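Local coordinates for protein acyl-CoA dehydrogenase (Geobacillus kaustophilus, PDB 2PG0) that probably dehydrogenates acyl chains at the alpha-beta position, using FAD as cofactor, at residues V75-N78 with E79-K83; I91-N95 with D96-P100. All blocks are in the same frame, centred on the assembly; numbering follows the deposited sequence.

Contact 1. Residues V75-N78 with E79-K83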
ATOM      1  N   VAL A  75     -29.565  12.784  -3.457  1.00 13.33           N
ATOM      2  CA  VAL A  75     -28.193  12.882  -2.956  1.00 13.10           C
ATOM      3  C   VAL A  75     -28.199  13.434  -1.528  1.00 13.09           C
ATOM      4  O   VAL A  75     -27.582  12.863  -0.628  1.00 12.75           O
ATOM      5  CB  VAL A  75     -27.301  13.752  -3.869  1.00 13.21           C
ATOM      6  CG1 VAL A  75     -25.899  13.928  -3.255  1.00 13.71           C
ATOM      7  CG2 VAL A  75     -27.205  13.127  -5.263  1.00 13.37           C
ATOM      8  N   VAL A  76     -28.927  14.533  -1.324  1.00 12.74           N
ATOM      9  CA  VAL A  76     -29.032  15.140   0.002  1.00 13.10           C
ATOM     10  C   VAL A  76     -29.602  14.156   1.031  1.00 12.91           C
ATOM     11  O   VAL A  76     -29.043  13.995   2.117  1.00 13.04           O
ATOM     12  CB  VAL A  76     -29.872  16.441  -0.026  1.00 13.04           C
ATOM     13  CG1 VAL A  76     -30.180  16.907   1.401  1.00 13.56           C
ATOM     14  CG2 VAL A  76     -29.120  17.529  -0.803  1.00 13.78           C
ATOM     15  N   ILE A  77     -30.713  13.504   0.682  1.00 12.97           N
ATOM     16  CA  ILE A  77     -31.363  12.559   1.588  1.00 13.38           C
ATOM     17  C   ILE A  77     -30.386  11.459   1.995  1.00 13.32           C
ATOM     18  O   ILE A  77     -30.195  11.191   3.188  1.00 12.96           O
ATOM     19  CB  ILE A  77     -32.672  11.973   0.979  1.00 13.03           C
ATOM     20  CG1 ILE A  77     -33.776  13.040   0.977  1.00 14.01           C
ATOM     21  CG2 ILE A  77     -33.150  10.747   1.766  1.00 13.52           C
ATOM     22  CD1 ILE A  77     -34.966  12.705   0.086  1.00 13.77           C
ATOM     23  N   ASN A  78     -29.752  10.835   1.010  1.00 13.57           N
ATOM     24  CA  ASN A  78     -28.874   9.709   1.309  1.00 13.80           C
ATOM     25  C   ASN A  78     -27.632  10.102   2.098  1.00 13.06           C
ATOM     26  O   ASN A  78     -27.196   9.352   2.980  1.00 12.98           O
ATOM     27  CB  ASN A  78     -28.531   8.947   0.040  1.00 14.80           C
ATOM     28  CG  ASN A  78     -29.767   8.385  -0.636  1.00 15.93           C
ATOM     29  OD1 ASN A  78     -30.804   8.180   0.011  1.00 21.19           O
ATOM     30  ND2 ASN A  78     -29.680   8.158  -1.927  1.00 17.53           N
ATOM     31  N   GLU A  79     -27.092  11.285   1.811  1.00 12.27           N
ATOM     32  CA  GLU A  79     -25.939  11.803   2.565  1.00 12.43           C
ATOM     33  C   GLU A  79     -26.327  12.042   4.020  1.00 12.50           C
ATOM     34  O   GLU A  79     -25.638  11.594   4.945  1.00 11.92           O
ATOM     35  CB  GLU A  79     -25.412  13.095   1.957  1.00 12.57           C
ATOM     36  CG  GLU A  79     -24.565  12.896   0.718  1.00 14.35           C
ATOM     37  CD  GLU A  79     -24.034  14.196   0.145  1.00 16.99           C
ATOM     38  OE1 GLU A  79     -24.364  15.294   0.670  1.00 18.16           O
ATOM     39  OE2 GLU A  79     -23.289  14.115  -0.854  1.00 17.61           O
ATOM     40  N   GLU A  80     -27.446  12.738   4.220  1.00 12.39           N
ATOM     41  CA  GLU A  80     -27.896  13.051   5.575  1.00 12.65           C
ATOM     42  C   GLU A  80     -28.256  11.805   6.393  1.00 12.16           C
ATOM     43  O   GLU A  80     -28.000  11.750   7.594  1.00 12.32           O
ATOM     44  CB  GLU A  80     -29.042  14.075   5.556  1.00 12.57           C
ATOM     45  CG  GLU A  80     -28.606  15.482   5.095  1.00 13.93           C
ATOM     46  CD  GLU A  80     -27.419  16.047   5.872  1.00 14.69           C
ATOM     47  OE1 GLU A  80     -27.438  16.004   7.115  1.00 16.60           O
ATOM     48  OE2 GLU A  80     -26.474  16.557   5.233  1.00 15.39           O
ATOM     49  N   LEU A  81     -28.826  10.801   5.739  1.00 12.36           N
ATOM     50  CA  LEU A  81     -29.137   9.542   6.418  1.00 12.17           C
ATOM     51  C   LEU A  81     -27.861   8.785   6.820  1.00 12.14           C
ATOM     52  O   LEU A  81     -27.803   8.194   7.901  1.00 11.62           O
ATOM     53  CB  LEU A  81     -30.041   8.666   5.551  1.00 12.72           C
ATOM     54  CG  LEU A  81     -31.512   9.086   5.458  1.00 12.55           C
ATOM     55  CD1 LEU A  81     -32.217   8.248   4.416  1.00 13.82           C
ATOM     56  CD2 LEU A  81     -32.232   8.983   6.809  1.00 13.16           C
ATOM     57  N   GLU A  82     -26.851   8.796   5.953  1.00 11.69           N
ATOM     58  CA  GLU A  82     -25.568   8.164   6.280  1.00 12.08           C
ATOM     59  C   GLU A  82     -24.886   8.873   7.446  1.00 11.91           C
ATOM     60  O   GLU A  82     -24.249   8.233   8.283  1.00 11.02           O
ATOM     61  CB  GLU A  82     -24.643   8.090   5.060  1.00 12.34           C
ATOM     62  CG  GLU A  82     -23.344   7.276   5.283  1.00 14.02           C
ATOM     63  CD  GLU A  82     -23.595   5.785   5.572  1.00 15.92           C
ATOM     64  OE1 GLU A  82     -24.592   5.214   5.076  1.00 17.92           O
ATOM     65  OE2 GLU A  82     -22.777   5.174   6.289  1.00 18.50           O
ATOM     66  N   LYS A  83     -25.045  10.193   7.514  1.00 11.78           N
ATOM     67  CA  LYS A  83     -24.527  10.951   8.646  1.00 12.01           C
ATOM     68  C   LYS A  83     -25.090  10.442   9.972  1.00 11.78           C
ATOM     69  O   LYS A  83     -24.412  10.494  10.997  1.00 11.51           O
ATOM     70  CB  LYS A  83     -24.778  12.449   8.461  1.00 12.37           C
ATOM     71  CG  LYS A  83     -23.862  13.062   7.403  1.00 13.35           C
ATOM     72  CD  LYS A  83     -24.156  14.528   7.171  1.00 14.83           C
ATOM     73  CE  LYS A  83     -23.471  15.028   5.910  1.00 17.09           C
ATOM     74  NZ  LYS A  83     -23.712  16.498   5.725  1.00 17.13           N
TER
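The flat carboxylate of E79 has V75 CG1 over one face, 3.6 Å from E79 OE2, while its two oxygens are taken up by arginines, R18 at OE1 and R302 at OE2. This is a one-turn, i to i+4 contact within helix 71-84 of the all-helical N-terminal domain of the acyl-CoA dehydrogenase fold. The two side chains lie alongside each other and point the same way: E79 CG sits beside its own backbone N (chi1 -78°) and the chain beyond it is extended, which carries the carboxylate along V75 and out to the arginines. The carboxylate of E80, one position on, is met on the syn side of OE2 by K83 NZ at 2.8 Å, somewhat out of its plane. R18 also reaches E80 OE2 and R22 takes OE1, so acids and bases cluster here and probably offset one another's charge where helix 12-28 packs alongside. Beneath the side chains the backbone is regular alpha-helix, with E79 N to V75 O at 2.9 Å and E80 N to V76 O also at 2.9 Å. E82 N closes on N78 O at 3.0 Å, whereas the E82 carboxylate turns off to S86 OG. An apolar pair completes the turn: I77 and L81 run side by side, with I77 CG2 3.8 Å from L81 CD1.

Contact 2. Residues I91-N95 with D96-P100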
ATOM      1  N   ILE A  91     -33.665   3.130   3.177  1.00 13.97           N
ATOM      2  CA  ILE A  91     -34.427   4.263   2.636  1.00 14.35           C
ATOM      3  C   ILE A  91     -33.952   4.643   1.235  1.00 14.14           C
ATOM      4  O   ILE A  91     -34.769   4.755   0.317  1.00 13.40           O
ATOM      5  CB  ILE A  91     -34.423   5.476   3.586  1.00 15.17           C
ATOM      6  CG1 ILE A  91     -35.217   5.129   4.843  1.00 16.62           C
ATOM      7  CG2 ILE A  91     -35.021   6.711   2.883  1.00 15.49           C
ATOM      8  CD1 ILE A  91     -34.903   5.977   6.032  1.00 20.79           C
ATOM      9  N   GLY A  92     -32.638   4.831   1.078  1.00 13.65           N
ATOM     10  CA  GLY A  92     -32.037   5.083  -0.234  1.00 13.72           C
ATOM     11  C   GLY A  92     -32.333   3.963  -1.215  1.00 13.93           C
ATOM     12  O   GLY A  92     -32.543   4.207  -2.400  1.00 13.83           O
ATOM     13  N   LEU A  93     -32.357   2.729  -0.716  1.00 14.02           N
ATOM     14  CA  LEU A  93     -32.721   1.574  -1.541  1.00 14.40           C
ATOM     15  C   LEU A  93     -34.164   1.699  -2.066  1.00 14.10           C
ATOM     16  O   LEU A  93     -34.412   1.585  -3.273  1.00 13.80           O
ATOM     17  CB  LEU A  93     -32.511   0.263  -0.766  1.00 14.74           C
ATOM     18  CG  LEU A  93     -33.081  -0.987  -1.450  1.00 16.27           C
ATOM     19  CD1 LEU A  93     -32.051  -1.628  -2.342  1.00 17.80           C
ATOM     20  CD2 LEU A  93     -33.593  -1.979  -0.429  1.00 18.41           C
ATOM     21  N   HIS A  94     -35.099   1.962  -1.156  1.00 13.89           N
ATOM     22  CA  HIS A  94     -36.506   2.205  -1.511  1.00 13.86           C
ATOM     23  C   HIS A  94     -36.636   3.372  -2.493  1.00 13.53           C
ATOM     24  O   HIS A  94     -37.215   3.215  -3.566  1.00 13.15           O
ATOM     25  CB  HIS A  94     -37.336   2.436  -0.230  1.00 13.69           C
ATOM     26  CG  HIS A  94     -38.757   2.860  -0.469  1.00 15.17           C
ATOM     27  ND1 HIS A  94     -39.770   1.962  -0.734  1.00 16.00           N
ATOM     28  CD2 HIS A  94     -39.340   4.083  -0.436  1.00 15.65           C
ATOM     29  CE1 HIS A  94     -40.911   2.614  -0.882  1.00 16.32           C
ATOM     30  NE2 HIS A  94     -40.679   3.902  -0.699  1.00 15.82           N
ATOM     31  N   ASN A  95     -36.064   4.519  -2.134  1.00 13.45           N
ATOM     32  CA  ASN A  95     -36.164   5.756  -2.916  1.00 13.80           C
ATOM     33  C   ASN A  95     -35.524   5.679  -4.300  1.00 14.25           C
ATOM     34  O   ASN A  95     -36.138   6.048  -5.302  1.00 14.02           O
ATOM     35  CB  ASN A  95     -35.513   6.919  -2.153  1.00 13.61           C
ATOM     36  CG  ASN A  95     -36.409   7.498  -1.059  1.00 14.00           C
ATOM     37  OD1 ASN A  95     -37.510   7.008  -0.803  1.00 14.99           O
ATOM     38  ND2 ASN A  95     -35.928   8.551  -0.411  1.00 13.00           N
ATOM     39  N   ASP A  96     -34.289   5.187  -4.343  1.00 14.41           N
ATOM     40  CA  ASP A  96     -33.423   5.414  -5.495  1.00 15.31           C
ATOM     41  C   ASP A  96     -32.952   4.158  -6.218  1.00 15.12           C
ATOM     42  O   ASP A  96     -32.349   4.247  -7.286  1.00 15.46           O
ATOM     43  CB  ASP A  96     -32.234   6.284  -5.068  1.00 15.44           C
ATOM     44  CG  ASP A  96     -32.682   7.614  -4.484  1.00 17.31           C
ATOM     45  OD1 ASP A  96     -33.470   8.322  -5.162  1.00 18.55           O
ATOM     46  OD2 ASP A  96     -32.269   7.932  -3.346  1.00 17.60           O
ATOM     47  N   ILE A  97     -33.236   2.997  -5.641  1.00 15.09           N
ATOM     48  CA  ILE A  97     -32.866   1.738  -6.274  1.00 15.65           C
ATOM     49  C   ILE A  97     -34.088   0.961  -6.754  1.00 15.54           C
ATOM     50  O   ILE A  97     -34.167   0.617  -7.933  1.00 15.80           O
ATOM     51  CB  ILE A  97     -31.926   0.892  -5.370  1.00 16.10           C
ATOM     52  CG1 ILE A  97     -30.582   1.625  -5.206  1.00 16.45           C
ATOM     53  CG2 ILE A  97     -31.722  -0.537  -5.947  1.00 15.97           C
ATOM     54  CD1 ILE A  97     -29.782   1.225  -3.990  1.00 19.17           C
ATOM     55  N   VAL A  98     -35.055   0.717  -5.871  1.00 15.45           N
ATOM     56  CA  VAL A  98     -36.160  -0.184  -6.213  1.00 15.30           C
ATOM     57  C   VAL A  98     -37.322   0.519  -6.907  1.00 15.56           C
ATOM     58  O   VAL A  98     -37.711   0.137  -8.006  1.00 15.31           O
ATOM     59  CB  VAL A  98     -36.698  -0.988  -4.999  1.00 15.36           C
ATOM     60  CG1 VAL A  98     -37.725  -2.008  -5.469  1.00 15.56           C
ATOM     61  CG2 VAL A  98     -35.573  -1.690  -4.263  1.00 15.71           C
ATOM     62  N   THR A  99     -37.879   1.547  -6.271  1.00 15.77           N
ATOM     63  CA  THR A  99     -39.059   2.207  -6.843  1.00 16.24           C
ATOM     64  C   THR A  99     -38.850   2.748  -8.271  1.00 16.59           C
ATOM     65  O   THR A  99     -39.790   2.712  -9.059  1.00 17.18           O
ATOM     66  CB  THR A  99     -39.671   3.275  -5.902  1.00 15.82           C
ATOM     67  OG1 THR A  99     -38.712   4.302  -5.646  1.00 17.49           O
ATOM     68  CG2 THR A  99     -40.076   2.644  -4.591  1.00 15.27           C
ATOM     69  N   PRO A 100     -37.631   3.242  -8.618  1.00 17.05           N
ATOM     70  CA  PRO A 100     -37.404   3.544 -10.036  1.00 17.16           C
ATOM     71  C   PRO A 100     -37.713   2.411 -11.033  1.00 17.33           C
ATOM     72  O   PRO A 100     -38.051   2.707 -12.181  1.00 17.29           O
ATOM     73  CB  PRO A 100     -35.919   3.911 -10.081  1.00 17.31           C
ATOM     74  CG  PRO A 100     -35.673   4.522  -8.747  1.00 17.23           C
ATOM     75  CD  PRO A 100     -36.451   3.626  -7.809  1.00 17.29           C
TER
HETATM   76  O   HOH W   1     -33.211   9.261  -1.287  1.00 17.92           O
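T99 reaches back five residues, across the pi-type turn of helix 89-105, to H94. Its CB lies 3.4 Å from H94 O, and there the side chain forks. OG1, set between backbone N and carbonyl carbon (chi1 61°), donates to H94 O at 2.8 Å in the carbonyl plane; CG2 lies over one face of the H94 imidazole, 4.0 Å from the ring centroid, as a CH-pi contact. H94 NE2 and ND1 are engaged by C118 O and T125 OG1, which hold the ring's orientation. T99 N also bonds to H94 O. One residue earlier, L93 O takes both I97 N, from above its plane, and V98 N at 2.8 Å, nearly straight on. V98 N to L93 O and T99 N to H94 O are both i to i+5 bonds, the mark of a pi-type turn. The L93 and I97 side chains cross at about a right angle, L93 CD1 3.8 Å from I97 CG2, and L93 CG touches V98 CG2. A water joins N95 ND2 to D96 OD2, while C57 N meets N95 OD1, F55 O meets N95 ND2 and S74 OG holds D96 OD1. Where P100 has no N-H to offer, N95 O accepts from the indole NE1 of W59, and L93 O and H94 O each take two donors in the widened turn.

How the contacts relate
Contacts 1 and 2 lie on consecutive helices of the N-terminal domain, 71-84 and 89-105, with centres about 13 Å apart, and their side chains meet directly. N78 ND2 of contact 1 approaches D96 OD2 of contact 2 at 3.0 Å, a probable hydrogen bond, and S74 holds the other oxygen of D96, so helix 71-84 probably holds both oxygens of that carboxylate. Apolar packing adds to this, L81 CD1 being 3.5 Å from I91 CG2. Contact 2 is nearer the cofactor: the side chain of L93 comes within about 5 Å of FAD, whereas that of E82 in contact 1 stays about 11 Å from it.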